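Local coordinates for protein lectin CEL-I, N-acetyl-D-galactosamine-specific C-type (Cucumaria echinata, PDB 1WMZ) that binds N-acetyl-D-galactosamine through a bound calcium ion, as a sugar-specific C-type lectin of a sea cucumber, at residues A55-Y60 against G112-T117; T95-G100 against G120-N125. One frame throughout, in Å; residues are numbered along the deposited sequence.

Contact 1: residues A55-Y60 against G112-T117; sequences AYVFNY and GQFRHT. With NGA (2-acetamido-2-deoxy-beta-D-galactopyranose), chain E.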
ATOM      1  N   ALA A  55      -2.516  15.658  16.028  1.00 20.80           N
ATOM      2  CA  ALA A  55      -3.850  15.449  16.597  1.00 21.67           C
ATOM      3  C   ALA A  55      -4.430  14.115  16.145  1.00 22.15           C
ATOM      4  O   ALA A  55      -5.028  13.408  16.925  1.00 22.52           O
ATOM      5  CB  ALA A  55      -4.802  16.599  16.249  1.00 21.15           C
ATOM      6  N   TYR A  56      -4.242  13.768  14.884  1.00 22.33           N
ATOM      7  CA  TYR A  56      -4.733  12.489  14.387  1.00 21.53           C
ATOM      8  C   TYR A  56      -4.101  11.292  15.120  1.00 21.59           C
ATOM      9  O   TYR A  56      -4.809  10.341  15.564  1.00 22.13           O
ATOM     10  CB  TYR A  56      -4.451  12.378  12.895  1.00 22.55           C
ATOM     11  CG  TYR A  56      -4.811  11.023  12.388  1.00 21.65           C
ATOM     12  CD1 TYR A  56      -3.873  10.011  12.360  1.00 20.06           C
ATOM     13  CD2 TYR A  56      -6.115  10.737  12.006  1.00 23.66           C
ATOM     14  CE1 TYR A  56      -4.204   8.747  11.954  1.00 21.37           C
ATOM     15  CE2 TYR A  56      -6.457   9.498  11.564  1.00 21.22           C
ATOM     16  CZ  TYR A  56      -5.514   8.493  11.551  1.00 22.44           C
ATOM     17  OH  TYR A  56      -5.858   7.208  11.097  1.00 26.39           O
ATOM     18  N   VAL A  57      -2.776  11.308  15.204  1.00 19.73           N
ATOM     19  CA  VAL A  57      -2.018  10.252  15.830  1.00 19.81           C
ATOM     20  C   VAL A  57      -2.437  10.128  17.308  1.00 20.68           C
ATOM     21  O   VAL A  57      -2.713   9.032  17.801  1.00 20.83           O
ATOM     22  CB  VAL A  57      -0.497  10.497  15.700  1.00 19.35           C
ATOM     23  CG1 VAL A  57       0.289   9.467  16.475  1.00 18.78           C
ATOM     24  CG2 VAL A  57      -0.079  10.439  14.207  1.00 19.09           C
ATOM     25  N   PHE A  58      -2.476  11.256  17.996  1.00 21.27           N
ATOM     26  CA  PHE A  58      -2.818  11.275  19.425  1.00 22.00           C
ATOM     27  C   PHE A  58      -4.261  10.752  19.624  1.00 22.69           C
ATOM     28  O   PHE A  58      -4.503   9.890  20.490  1.00 23.21           O
ATOM     29  CB  PHE A  58      -2.690  12.698  19.968  1.00 22.50           C
ATOM     30  CG  PHE A  58      -3.062  12.840  21.432  1.00 21.77           C
ATOM     31  CD1 PHE A  58      -2.226  12.342  22.413  1.00 23.41           C
ATOM     32  CD2 PHE A  58      -4.227  13.490  21.809  1.00 25.94           C
ATOM     33  CE1 PHE A  58      -2.528  12.497  23.787  1.00 23.89           C
ATOM     34  CE2 PHE A  58      -4.556  13.637  23.165  1.00 25.55           C
ATOM     35  CZ  PHE A  58      -3.695  13.128  24.154  1.00 25.27           C
ATOM     36  N   ASN A  59      -5.187  11.268  18.823  1.00 23.22           N
ATOM     37  CA  ASN A  59      -6.614  10.908  18.929  1.00 24.23           C
ATOM     38  C   ASN A  59      -6.869   9.440  18.592  1.00 24.16           C
ATOM     39  O   ASN A  59      -7.670   8.791  19.239  1.00 23.84           O
ATOM     40  CB  ASN A  59      -7.486  11.861  18.073  1.00 25.04           C
ATOM     41  CG  ASN A  59      -7.618  13.256  18.700  1.00 28.18           C
ATOM     42  OD1 ASN A  59      -7.553  13.407  19.923  1.00 32.50           O
ATOM     43  ND2 ASN A  59      -7.802  14.262  17.875  1.00 32.35           N
ATOM     44  N   TYR A  60      -6.126   8.895  17.619  1.00 23.25           N
ATOM     45  CA  TYR A  60      -6.159   7.466  17.296  1.00 23.17           C
ATOM     46  C   TYR A  60      -5.675   6.641  18.496  1.00 24.30           C
ATOM     47  O   TYR A  60      -6.331   5.665  18.933  1.00 25.80           O
ATOM     48  CB  TYR A  60      -5.326   7.206  15.997  1.00 22.73           C
ATOM     49  CG  TYR A  60      -5.106   5.756  15.575  1.00 23.11           C
ATOM     50  CD1 TYR A  60      -6.032   4.755  15.857  1.00 20.85           C
ATOM     51  CD2 TYR A  60      -3.976   5.395  14.845  1.00 23.96           C
ATOM     52  CE1 TYR A  60      -5.823   3.469  15.454  1.00 23.76           C
ATOM     53  CE2 TYR A  60      -3.746   4.082  14.456  1.00 22.63           C
ATOM     54  CZ  TYR A  60      -4.685   3.125  14.753  1.00 22.85           C
ATOM     55  OH  TYR A  60      -4.446   1.852  14.364  1.00 20.90           O
ATOM     56  N   GLY A 112      12.158   9.586  21.366  1.00 18.04           N
ATOM     57  CA  GLY A 112      10.998  10.427  21.422  1.00 17.53           C
ATOM     58  C   GLY A 112       9.702   9.678  21.660  1.00 17.17           C
ATOM     59  O   GLY A 112       9.553   8.557  21.246  1.00 17.49           O
ATOM     60  N   GLN A 113       8.755  10.339  22.293  1.00 19.06           N
ATOM     61  CA  GLN A 113       7.461   9.743  22.638  1.00 18.28           C
ATOM     62  C   GLN A 113       6.452  10.840  22.982  1.00 18.78           C
ATOM     63  O   GLN A 113       6.828  11.912  23.494  1.00 18.67           O
ATOM     64  CB  GLN A 113       7.628   8.777  23.819  1.00 18.69           C
ATOM     65  CG  GLN A 113       8.179   9.491  25.109  1.00 19.41           C
ATOM     66  CD  GLN A 113       8.266   8.627  26.409  1.00 18.12           C
ATOM     67  OE1 GLN A 113       8.347   9.204  27.516  1.00 19.29           O
ATOM     68  NE2 GLN A 113       8.304   7.312  26.284  1.00 17.23           N
ATOM     69  N   PHE A 114       5.178  10.581  22.711  1.00 18.13           N
ATOM     70  CA  PHE A 114       4.074  11.416  23.137  1.00 18.60           C
ATOM     71  C   PHE A 114       3.790  11.072  24.609  1.00 19.80           C
ATOM     72  O   PHE A 114       3.721   9.889  24.957  1.00 18.67           O
ATOM     73  CB  PHE A 114       2.766  11.031  22.434  1.00 18.98           C
ATOM     74  CG  PHE A 114       2.604  11.512  21.003  1.00 18.88           C
ATOM     75  CD1 PHE A 114       1.349  11.376  20.392  1.00 20.08           C
ATOM     76  CD2 PHE A 114       3.651  12.047  20.268  1.00 18.43           C
ATOM     77  CE1 PHE A 114       1.136  11.790  19.071  1.00 19.67           C
ATOM     78  CE2 PHE A 114       3.444  12.447  18.954  1.00 20.94           C
ATOM     79  CZ  PHE A 114       2.190  12.325  18.358  1.00 20.29           C
ATOM     80  N   ARG A 115       3.579  12.097  25.424  1.00 21.00           N
ATOM     81  CA  ARG A 115       2.808  11.958  26.656  1.00 22.58           C
ATOM     82  C   ARG A 115       1.320  11.732  26.386  1.00 23.89           C
ATOM     83  O   ARG A 115       0.809  12.075  25.311  1.00 22.96           O
ATOM     84  CB  ARG A 115       2.962  13.209  27.507  1.00 22.17           C
ATOM     85  CG  ARG A 115       4.297  13.378  28.083  1.00 22.09           C
ATOM     86  CD  ARG A 115       4.430  14.661  28.834  1.00 23.44           C
ATOM     87  NE  ARG A 115       5.698  14.737  29.554  1.00 22.94           N
ATOM     88  CZ  ARG A 115       6.119  15.836  30.165  1.00 23.17           C
ATOM     89  NH1 ARG A 115       5.379  16.945  30.145  1.00 22.61           N
ATOM     90  NH2 ARG A 115       7.297  15.843  30.756  1.00 23.97           N
ATOM     91  N   HIS A 116       0.599  11.207  27.385  1.00 24.95           N
ATOM     92  CA  HIS A 116      -0.852  11.090  27.248  1.00 26.99           C
ATOM     93  C   HIS A 116      -1.614  12.393  27.535  1.00 27.75           C
ATOM     94  O   HIS A 116      -2.810  12.439  27.367  1.00 28.37           O
ATOM     95  CB  HIS A 116      -1.394   9.948  28.128  1.00 27.73           C
ATOM     96  CG  HIS A 116      -1.473  10.287  29.587  1.00 30.04           C
ATOM     97  ND1 HIS A 116      -0.429  10.069  30.460  1.00 31.94           N
ATOM     98  CD2 HIS A 116      -2.483  10.809  30.326  1.00 34.50           C
ATOM     99  CE1 HIS A 116      -0.790  10.450  31.678  1.00 33.58           C
ATOM    100  NE2 HIS A 116      -2.027  10.915  31.621  1.00 34.15           N
ATOM    101  N   THR A 117      -0.916  13.439  27.974  1.00 28.49           N
ATOM    102  CA  THR A 117      -1.489  14.754  28.268  1.00 28.94           C
ATOM    103  C   THR A 117      -1.043  15.823  27.290  1.00 29.62           C
ATOM    104  O   THR A 117      -0.096  15.630  26.507  1.00 29.39           O
ATOM    105  CB  THR A 117      -1.004  15.226  29.644  1.00 29.26           C
ATOM    106  OG1 THR A 117       0.433  15.212  29.666  1.00 29.07           O
ATOM    107  CG2 THR A 117      -1.455  14.281  30.750  1.00 29.17           C
TER
HETATM  108  C1  NGA E 501       9.554  13.575  33.100  1.00 20.65           C
HETATM  109  C2  NGA E 501      10.019  12.729  31.880  1.00 18.46           C
HETATM  110  C3  NGA E 501      11.442  12.259  31.801  1.00 17.88           C
HETATM  111  C4  NGA E 501      12.419  13.145  32.507  1.00 18.65           C
HETATM  112  C5  NGA E 501      11.937  13.914  33.712  1.00 19.99           C
HETATM  113  C6  NGA E 501      12.913  14.999  34.212  1.00 19.04           C
HETATM  114  C7  NGA E 501       8.037  11.853  30.777  1.00 19.41           C
HETATM  115  C8  NGA E 501       7.202  10.621  30.557  1.00 21.46           C
HETATM  116  N2  NGA E 501       9.105  11.668  31.563  1.00 18.84           N
HETATM  117  O1  NGA E 501       8.375  14.363  32.891  1.00 24.65           O
HETATM  118  O3  NGA E 501      11.941  11.861  30.508  1.00 19.22           O
HETATM  119  O4  NGA E 501      12.612  14.210  31.568  1.00 18.67           O
HETATM  120  O5  NGA E 501      10.587  14.349  33.737  1.00 19.86           O
HETATM  121  O6  NGA E 501      12.441  15.307  35.531  1.00 21.42           O
HETATM  122  O7  NGA E 501       7.770  12.923  30.264  1.00 22.28           O
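Val-57 and Phe-58 of helix 51-64 meet Phe-114 of strand 109-114. This is helix-on-sheet packing within the C-type lectin fold. The Phe-114 ring touches the helix with its CE1 corner. Val-57 CG1 lies 3.6 Å from Phe-114 CE1, and the two side chains cross at about a right angle. Phe-58 N sits at the edge of the Phe-114 ring, and Phe-58 CB is 4.0 Å from Phe-114 CE1.

The Phe-58 ring reaches past Phe-114 to the chain that follows the strand. Its CG is anti to the backbone N (chi1 178°), which carries the ring off the helix toward Arg-115 and His-116. It meets two backbone carbonyls with its edge: Phe-58 CZ is 3.4 Å from His-116 O, and Phe-58 CE1 is 3.7 Å from Arg-115 O. Ring carbons carry most of this contact, and the two carbonyl oxygens lie near the plane of the Phe-58 ring.

Around this first shell, the rings of Phe-114 and Trp-122 meet, with their planes nearly parallel. Leu-71 touches both Val-57 and Phe-114, so strand 71-73 packs against the same helix and strand.

The other side of the 112-117 segment serves the sugar. The side chain of Arg-115 is extended from CG to NE and leads away from the helix. Its guanidinium presents an edge, in plane, to the acetamido oxygen of the bound N-acetylgalactosamine. Two N-H groups share that oxygen: Arg-115 NE is 2.8 Å from NGA O7, and Arg-115 NH2 is 3.0 Å from NGA O7.

Contact 2: residues T95-G100 against G120-N125; sequences TKWAGG and GAWNDN. With CA (calcium ion), chain G; NGA (2-acetamido-2-deoxy-beta-D-galactopyranose), chain E.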
ATOM      1  N   THR A  95       7.493  20.524  15.611  1.00 21.64           N
ATOM      2  CA  THR A  95       7.819  19.931  16.907  1.00 22.04           C
ATOM      3  C   THR A  95       6.715  20.295  17.908  1.00 21.64           C
ATOM      4  O   THR A  95       5.964  21.260  17.715  1.00 22.30           O
ATOM      5  CB  THR A  95       9.200  20.407  17.449  1.00 23.23           C
ATOM      6  OG1 THR A  95       9.204  21.830  17.481  1.00 24.05           O
ATOM      7  CG2 THR A  95      10.355  20.069  16.508  1.00 23.69           C
ATOM      8  N   LYS A  96       6.601  19.489  18.956  1.00 22.09           N
ATOM      9  CA  LYS A  96       5.637  19.721  20.049  1.00 21.66           C
ATOM     10  C   LYS A  96       6.244  19.262  21.378  1.00 21.38           C
ATOM     11  O   LYS A  96       5.632  18.514  22.141  1.00 20.82           O
ATOM     12  CB  LYS A  96       4.300  19.005  19.774  1.00 22.82           C
ATOM     13  CG  LYS A  96       3.144  19.543  20.600  1.00 23.33           C
ATOM     14  CD  LYS A  96       1.877  18.701  20.480  1.00 26.56           C
ATOM     15  CE  LYS A  96       0.928  18.891  21.631  1.00 29.01           C
ATOM     16  NZ  LYS A  96       0.331  20.265  21.625  1.00 29.82           N
ATOM     17  N   TRP A  97       7.453  19.725  21.678  1.00 21.02           N
ATOM     18  CA  TRP A  97       8.104  19.326  22.918  1.00 20.35           C
ATOM     19  C   TRP A  97       7.307  19.852  24.144  1.00 21.59           C
ATOM     20  O   TRP A  97       6.796  20.967  24.140  1.00 22.25           O
ATOM     21  CB  TRP A  97       9.512  19.880  22.973  1.00 21.27           C
ATOM     22  CG  TRP A  97      10.460  19.229  22.048  1.00 19.31           C
ATOM     23  CD1 TRP A  97      11.076  19.807  20.986  1.00 20.33           C
ATOM     24  CD2 TRP A  97      10.966  17.897  22.132  1.00 17.92           C
ATOM     25  NE1 TRP A  97      11.919  18.909  20.377  1.00 19.54           N
ATOM     26  CE2 TRP A  97      11.893  17.732  21.068  1.00 18.14           C
ATOM     27  CE3 TRP A  97      10.749  16.820  23.003  1.00 17.11           C
ATOM     28  CZ2 TRP A  97      12.569  16.531  20.831  1.00 18.53           C
ATOM     29  CZ3 TRP A  97      11.427  15.632  22.776  1.00 17.21           C
ATOM     30  CH2 TRP A  97      12.322  15.482  21.694  1.00 18.73           C
ATOM     31  N   ALA A  98       7.155  19.007  25.152  1.00 21.64           N
ATOM     32  CA  ALA A  98       6.564  19.440  26.431  1.00 22.23           C
ATOM     33  C   ALA A  98       7.499  20.456  27.078  1.00 22.88           C
ATOM     34  O   ALA A  98       8.724  20.482  26.789  1.00 22.42           O
ATOM     35  CB  ALA A  98       6.370  18.271  27.350  1.00 22.17           C
ATOM     36  N   GLY A  99       6.933  21.298  27.946  1.00 22.53           N
ATOM     37  CA  GLY A  99       7.746  22.228  28.718  1.00 23.68           C
ATOM     38  C   GLY A  99       8.833  21.470  29.467  1.00 22.48           C
ATOM     39  O   GLY A  99       8.558  20.480  30.151  1.00 23.92           O
ATOM     40  N   GLY A 100      10.065  21.939  29.322  1.00 22.70           N
ATOM     41  CA  GLY A 100      11.227  21.352  29.993  1.00 23.20           C
ATOM     42  C   GLY A 100      11.909  20.218  29.247  1.00 23.45           C
ATOM     43  O   GLY A 100      12.898  19.628  29.745  1.00 24.93           O
ATOM     44  N   GLY A 120      -0.559  15.192  23.481  1.00 24.27           N
ATOM     45  CA  GLY A 120       0.546  14.363  23.052  1.00 22.82           C
ATOM     46  C   GLY A 120       1.890  15.060  23.061  1.00 22.46           C
ATOM     47  O   GLY A 120       2.784  14.622  22.346  1.00 19.10           O
ATOM     48  N   ALA A 121       2.056  16.087  23.907  1.00 21.27           N
ATOM     49  CA  ALA A 121       3.353  16.778  24.019  1.00 20.13           C
ATOM     50  C   ALA A 121       4.513  15.812  24.179  1.00 19.36           C
ATOM     51  O   ALA A 121       4.410  14.798  24.883  1.00 18.14           O
ATOM     52  CB  ALA A 121       3.337  17.749  25.214  1.00 21.18           C
ATOM     53  N   TRP A 122       5.632  16.118  23.521  1.00 18.28           N
ATOM     54  CA  TRP A 122       6.708  15.156  23.390  1.00 17.58           C
ATOM     55  C   TRP A 122       7.692  15.196  24.552  1.00 18.23           C
ATOM     56  O   TRP A 122       7.967  16.261  25.143  1.00 17.97           O
ATOM     57  CB  TRP A 122       7.514  15.383  22.129  1.00 17.85           C
ATOM     58  CG  TRP A 122       6.769  15.431  20.834  1.00 17.21           C
ATOM     59  CD1 TRP A 122       5.447  15.146  20.592  1.00 20.52           C
ATOM     60  CD2 TRP A 122       7.342  15.772  19.569  1.00 18.35           C
ATOM     61  NE1 TRP A 122       5.162  15.335  19.253  1.00 18.47           N
ATOM     62  CE2 TRP A 122       6.306  15.738  18.611  1.00 17.33           C
ATOM     63  CE3 TRP A 122       8.624  16.187  19.166  1.00 17.42           C
ATOM     64  CZ2 TRP A 122       6.524  16.002  17.262  1.00 15.71           C
ATOM     65  CZ3 TRP A 122       8.832  16.466  17.819  1.00 18.47           C
ATOM     66  CH2 TRP A 122       7.787  16.351  16.889  1.00 17.29           C
ATOM     67  N   ASN A 123       8.277  14.044  24.788  1.00 18.21           N
ATOM     68  CA  ASN A 123       9.327  13.831  25.773  1.00 17.56           C
ATOM     69  C   ASN A 123      10.409  12.953  25.176  1.00 18.80           C
ATOM     70  O   ASN A 123      10.147  12.049  24.384  1.00 19.04           O
ATOM     71  CB  ASN A 123       8.780  13.124  27.004  1.00 17.70           C
ATOM     72  CG  ASN A 123       9.856  12.747  27.971  1.00 18.45           C
ATOM     73  OD1 ASN A 123      10.618  13.633  28.399  1.00 18.84           O
ATOM     74  ND2 ASN A 123       9.937  11.464  28.346  1.00 17.32           N
ATOM     75  N   ASP A 124      11.653  13.191  25.566  1.00 17.71           N
ATOM     76  CA  ASP A 124      12.694  12.221  25.300  1.00 18.54           C
ATOM     77  C   ASP A 124      12.851  11.281  26.476  1.00 18.31           C
ATOM     78  O   ASP A 124      12.877  11.745  27.611  1.00 18.63           O
ATOM     79  CB  ASP A 124      14.044  12.896  24.976  1.00 18.26           C
ATOM     80  CG  ASP A 124      14.537  13.823  26.077  1.00 20.18           C
ATOM     81  OD1 ASP A 124      13.701  14.332  26.862  1.00 18.76           O
ATOM     82  OD2 ASP A 124      15.739  14.127  26.159  1.00 17.74           O
ATOM     83  N   ASN A 125      12.959   9.980  26.221  1.00 18.36           N
ATOM     84  CA  ASN A 125      13.112   8.973  27.258  1.00 18.57           C
ATOM     85  C   ASN A 125      14.231   7.944  26.901  1.00 19.72           C
ATOM     86  O   ASN A 125      14.847   8.034  25.834  1.00 18.84           O
ATOM     87  CB  ASN A 125      11.740   8.305  27.495  1.00 17.14           C
ATOM     88  CG  ASN A 125      11.523   7.880  28.946  1.00 17.45           C
ATOM     89  OD1 ASN A 125      12.445   7.394  29.606  1.00 17.48           O
ATOM     90  ND2 ASN A 125      10.310   7.998  29.400  1.00 19.87           N
TER
HETATM   91 CA    CA G 202      13.012  13.693  29.116  1.00 18.48          CA
HETATM   92  C1  NGA E 501       9.554  13.575  33.100  1.00 20.65           C
HETATM   93  C2  NGA E 501      10.019  12.729  31.880  1.00 18.46           C
HETATM   94  C3  NGA E 501      11.442  12.259  31.801  1.00 17.88           C
HETATM   95  C4  NGA E 501      12.419  13.145  32.507  1.00 18.65           C
HETATM   96  C5  NGA E 501      11.937  13.914  33.712  1.00 19.99           C
HETATM   97  C6  NGA E 501      12.913  14.999  34.212  1.00 19.04           C
HETATM   98  C7  NGA E 501       8.037  11.853  30.777  1.00 19.41           C
HETATM   99  C8  NGA E 501       7.202  10.621  30.557  1.00 21.46           C
HETATM  100  N2  NGA E 501       9.105  11.668  31.563  1.00 18.84           N
HETATM  101  O1  NGA E 501       8.375  14.363  32.891  1.00 24.65           O
HETATM  102  O3  NGA E 501      11.941  11.861  30.508  1.00 19.22           O
HETATM  103  O4  NGA E 501      12.612  14.210  31.568  1.00 18.67           O
HETATM  104  O5  NGA E 501      10.587  14.349  33.737  1.00 19.86           O
HETATM  105  O6  NGA E 501      12.441  15.307  35.531  1.00 21.42           O
HETATM  106  O7  NGA E 501       7.770  12.923  30.264  1.00 22.28           O
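Lys-96 to Ala-98 pairs with Trp-122 through a single beta bridge, although the touching parts run 87° apart end to end. Trp-122 N donates to Lys-96 O at 2.8 Å, and Ala-98 N donates to Trp-122 O at 2.9 Å.

The two tryptophans form a T-shaped pair. The six-membered ring of Trp-122 turns its edge to the face of Trp-97, with the planes at 77°. Trp-122 CE3 sits over the centre of the Trp-97 ring. Trp-97 also meets the strand with its own rim, where Trp-97 CE3 is 3.6 Å from Trp-122 CB. The Lys-96 backbone runs across one face of the Trp-122 indole, with Lys-96 N over its centre. Lys-96 CB makes a CH-pi contact over the five-membered ring, 4.0 Å from its centroid. Trp-122 NE1 is satisfied by Gln-54 of helix 51-64. Beyond the bridge, the methyl groups Ala-98 CB and Ala-121 CB touch at 3.7 Å.

In this C-type lectin fold the bridge joins the long loop before strand 109-114 to strand 122-126, which carries calcium ligands. Asn-123 OD1, Asp-124 O and Asp-124 OD1 bind the ion, and Gln-101, Asp-103 and Glu-109 complete its protein ligands. The sugar adds its O3 and O4 hydroxyls.

With chi1 at 173°, the Asn-123 side chain extends directly away from its own backbone N, and the amide reaches the ion and the sugar. Its two ends do different work: OD1 takes the metal, while Asn-123 ND2 donates to NGA O3 at 3.0 Å. Gln-113 OE1 accepts a further hydrogen bond from Asn-123 ND2. Asp-124 OD2 accepts one from the backbone N of Asn-104.

The centres of the two contacts lie about 10 Å apart. Their segments alternate along the chain: 55-60, 95-100, 112-117, 120-125. Strands 109-114 and 122-126 are antiparallel neighbours in one sheet and carry the second segment of each contact. Helix 51-64 packs against strand 109-114 and the residues after it in contact 1, and the loop containing 95-100 bridges to strand 122-126 in contact 2. Ala-121 O and Arg-115 N are 2.9 Å apart, probably hydrogen-bonded across the strand pair. Both contacts reach the same N-acetylgalactosamine. Contact 1 supplies Arg-115 for its acetamido group, and contact 2 supplies calcium ligands for its ring hydroxyls.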